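AztD protein (Citrobacter koseri, PDB 6CMK) acts as a periplasmic zinc chaperone that passes one zinc ion directly to the solute-binding protein AztC of the AztABCD zinc transport system. Local coordinates at residues C229-L234 / I245-Y250. Sequence-based numbering, arbitrary orientation. Where two conformers were deposited one is given.
Sequences CETGLL and IRHLPY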
ATOM      1  N   CYS B 229      19.491  18.538  10.465  1.00 19.43           N
ATOM      2  CA  CYS B 229      20.236  19.349  11.415  1.00 18.85           C
ATOM      3  C   CYS B 229      21.246  20.195  10.642  1.00 22.33           C
ATOM      4  O   CYS B 229      21.173  20.316   9.415  1.00 22.43           O
ATOM      5  CB  CYS B 229      20.890  18.452  12.469  1.00 24.66           C
ATOM      6  SG  CYS B 229      22.393  17.686  11.916  1.00 24.23           S
ATOM      7  N   GLU B 230      22.193  20.796  11.370  1.00 23.60           N
ATOM      8  CA  GLU B 230      23.136  21.725  10.747  1.00 23.30           C
ATOM      9  C   GLU B 230      24.165  21.031   9.858  1.00 24.29           C
ATOM     10  O   GLU B 230      24.712  21.675   8.958  1.00 24.08           O
ATOM     11  CB  GLU B 230      23.839  22.546  11.834  1.00 23.88           C
ATOM     12  CG  GLU B 230      22.869  23.365  12.675  1.00 27.25           C
ATOM     13  CD  GLU B 230      23.514  24.021  13.891  1.00 35.46           C
ATOM     14  OE1 GLU B 230      24.684  23.715  14.208  1.00 35.81           O
ATOM     15  OE2 GLU B 230      22.836  24.848  14.532  1.00 44.92           O
ATOM     16  N   THR B 231      24.438  19.741  10.067  1.00 20.12           N
ATOM     17  CA  THR B 231      25.464  19.048   9.292  1.00 25.60           C
ATOM     18  C   THR B 231      24.914  18.165   8.177  1.00 21.17           C
ATOM     19  O   THR B 231      25.681  17.769   7.296  1.00 25.82           O
ATOM     20  CB  THR B 231      26.332  18.173  10.206  1.00 28.37           C
ATOM     21  OG1 THR B 231      25.517  17.201  10.876  1.00 29.54           O
ATOM     22  CG2 THR B 231      27.060  19.026  11.231  1.00 27.06           C
ATOM     23  N   GLY B 232      23.630  17.849   8.187  1.00 22.32           N
ATOM     24  CA  GLY B 232      23.101  16.892   7.227  1.00 18.57           C
ATOM     25  C   GLY B 232      21.770  16.343   7.707  1.00 21.10           C
ATOM     26  O   GLY B 232      21.055  16.993   8.471  1.00 19.72           O
ATOM     27  N   LEU B 233      21.457  15.139   7.237  0.84 20.62           N
ATOM     28  CA  LEU B 233      20.261  14.425   7.651  0.84 15.77           C
ATOM     29  C   LEU B 233      20.656  13.143   8.363  0.84 19.63           C
ATOM     30  O   LEU B 233      21.611  12.471   7.963  0.84 22.88           O
ATOM     31  CB  LEU B 233      19.361  14.059   6.454  0.84 15.73           C
ATOM     32  CG  LEU B 233      19.047  15.146   5.423  0.84 21.01           C
ATOM     33  CD1 LEU B 233      18.060  14.633   4.373  0.84 20.32           C
ATOM     34  CD2 LEU B 233      18.505  16.402   6.077  0.84 26.77           C
ATOM     35  N   LEU B 234      19.922  12.817   9.417  1.00 16.79           N
ATOM     36  CA  LEU B 234      19.949  11.483   9.989  1.00 17.29           C
ATOM     37  C   LEU B 234      18.891  10.681   9.252  1.00 16.30           C
ATOM     38  O   LEU B 234      17.766  11.158   9.075  1.00 19.85           O
ATOM     39  CB  LEU B 234      19.652  11.503  11.484  1.00 18.53           C
ATOM     40  CG  LEU B 234      20.614  12.268  12.384  1.00 19.62           C
ATOM     41  CD1 LEU B 234      20.148  12.142  13.815  1.00 22.60           C
ATOM     42  CD2 LEU B 234      22.044  11.771  12.253  1.00 19.41           C
ATOM     43  N   ILE B 245      20.488   4.218  12.587  1.00 18.17           N
ATOM     44  CA  ILE B 245      20.626   5.627  12.228  1.00 16.80           C
ATOM     45  C   ILE B 245      21.928   5.800  11.455  1.00 19.60           C
ATOM     46  O   ILE B 245      22.996   5.393  11.928  1.00 21.15           O
ATOM     47  CB  ILE B 245      20.632   6.534  13.474  1.00 20.48           C
ATOM     48  CG1 ILE B 245      19.371   6.346  14.320  1.00 21.00           C
ATOM     49  CG2 ILE B 245      20.791   8.002  13.068  1.00 19.91           C
ATOM     50  CD1 ILE B 245      19.464   7.022  15.685  1.00 23.57           C
ATOM     51  N   ARG B 246      21.851   6.430  10.290  1.00 18.35           N
ATOM     52  CA  ARG B 246      23.052   6.843   9.588  1.00 22.17           C
ATOM     53  C   ARG B 246      22.971   8.337   9.302  1.00 17.92           C
ATOM     54  O   ARG B 246      21.889   8.921   9.243  1.00 22.15           O
ATOM     55  CB  ARG B 246      23.256   6.049   8.291  1.00 29.28           C
ATOM     56  CG  ARG B 246      22.255   6.309   7.179  1.00 32.46           C
ATOM     57  CD  ARG B 246      22.723   5.626   5.898  1.00 51.74           C
ATOM     58  NE  ARG B 246      21.845   5.865   4.752  1.00 58.11           N
ATOM     59  CZ  ARG B 246      22.166   6.577   3.671  1.00 58.75           C
ATOM     60  NH1 ARG B 246      23.359   7.148   3.550  1.00 43.70           N
ATOM     61  NH2 ARG B 246      21.281   6.715   2.692  1.00 58.88           N
ATOM     62  N   HIS B 247      24.133   8.954   9.140  1.00 21.20           N
ATOM     63  CA  HIS B 247      24.218  10.385   8.884  1.00 22.65           C
ATOM     64  C   HIS B 247      24.585  10.611   7.429  1.00 23.45           C
ATOM     65  O   HIS B 247      25.556  10.029   6.932  1.00 25.39           O
ATOM     66  CB  HIS B 247      25.249  11.057   9.793  1.00 30.98           C
ATOM     67  CG  HIS B 247      25.363  12.537   9.583  1.00 29.41           C
ATOM     68  ND1 HIS B 247      26.406  13.113   8.891  1.00 31.80           N
ATOM     69  CD2 HIS B 247      24.563  13.556   9.975  1.00 32.60           C
ATOM     70  CE1 HIS B 247      26.245  14.426   8.869  1.00 29.87           C
ATOM     71  NE2 HIS B 247      25.134  14.720   9.520  1.00 29.17           N
ATOM     72  N   LEU B 248      23.801  11.444   6.751  1.00 24.05           N
ATOM     73  CA  LEU B 248      24.088  11.861   5.388  1.00 19.77           C
ATOM     74  C   LEU B 248      24.443  13.345   5.400  1.00 18.95           C
ATOM     75  O   LEU B 248      23.545  14.189   5.546  1.00 19.35           O
ATOM     76  CB  LEU B 248      22.888  11.596   4.480  1.00 18.55           C
ATOM     77  CG  LEU B 248      23.005  12.092   3.036  1.00 22.47           C
ATOM     78  CD1 LEU B 248      24.168  11.413   2.331  1.00 26.66           C
ATOM     79  CD2 LEU B 248      21.691  11.849   2.306  1.00 22.48           C
ATOM     80  N   PRO B 249      25.709  13.720   5.277  1.00 23.08           N
ATOM     81  CA  PRO B 249      26.045  15.150   5.304  1.00 24.77           C
ATOM     82  C   PRO B 249      25.569  15.854   4.048  1.00 24.20           C
ATOM     83  O   PRO B 249      25.473  15.257   2.974  1.00 23.83           O
ATOM     84  CB  PRO B 249      27.574  15.164   5.405  1.00 31.66           C
ATOM     85  CG  PRO B 249      28.016  13.843   4.913  1.00 33.34           C
ATOM     86  CD  PRO B 249      26.903  12.867   5.156  1.00 28.80           C
ATOM     87  N   TYR B 250      25.255  17.144   4.197  1.00 21.50           N
ATOM     88  CA  TYR B 250      24.918  17.952   3.035  1.00 18.59           C
ATOM     89  C   TYR B 250      26.035  17.860   2.007  1.00 27.08           C
ATOM     90  O   TYR B 250      27.218  17.961   2.344  1.00 24.91           O
ATOM     91  CB  TYR B 250      24.698  19.416   3.426  1.00 19.34           C
ATOM     92  CG  TYR B 250      23.535  19.613   4.366  1.00 20.67           C
ATOM     93  CD1 TYR B 250      22.243  19.318   3.964  1.00 20.48           C
ATOM     94  CD2 TYR B 250      23.725  20.083   5.652  1.00 24.79           C
ATOM     95  CE1 TYR B 250      21.171  19.482   4.816  1.00 22.16           C
ATOM     96  CE2 TYR B 250      22.659  20.257   6.512  1.00 24.10           C
ATOM     97  CZ  TYR B 250      21.382  19.954   6.094  1.00 24.66           C
ATOM     98  OH  TYR B 250      20.310  20.117   6.949  1.00 20.40           O
TER
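Tyr-250 and Gly-232 meet at the end of an antiparallel hairpin, strands 232-237 and 244-249, the third and outermost strands of a four-stranded blade in this beta propeller. Leu-233 and Leu-248 form the hydrogen-bonded pair, their N-H groups and carbonyls exchanged in both directions; Leu-248 N reaches Leu-233 O at 2.7 Å, almost straight (178°). Beyond them Tyr-250 N binds Thr-231 O. The Tyr-250 ring lies against the turn, with Gly-232 CA over one face, 3.6 Å from the centroid, in a CH-pi contact. Its edge meets the carbonyls of Cys-229 and Glu-230. The same Gly-232 CA makes a CA-H...O contact with Leu-248 O. On the face shared with Leu-234, its non-hydrogen-bonded partner, His-247 has CG anti to the backbone N (chi1 -179°), which carries the imidazole across the neighbouring strand to Thr-231. Thr-231 OG1, set between its own N and carbonyl carbon (chi1 60°), shares a 2.9 Å hydrogen bond with His-247 NE2. Leu-234 CD2 abuts the rim of the same imidazole, 3.8 Å from His-247 CD2, while Leu-234 CB packs on Ile-245 CG2. Leu-233 and Leu-248 project from the other face toward Val-283 of the next blade. The disulfide from Cys-229 to Cys-212 ties the turn to the loop that follows strand 208-211, the last strand of the preceding blade. The phenol grips the backbone of Cys-229: Tyr-250 OH also accepts from Thr-259 N and donates to Cys-229 O at 2.6 Å, nearly in line with the C=O bond.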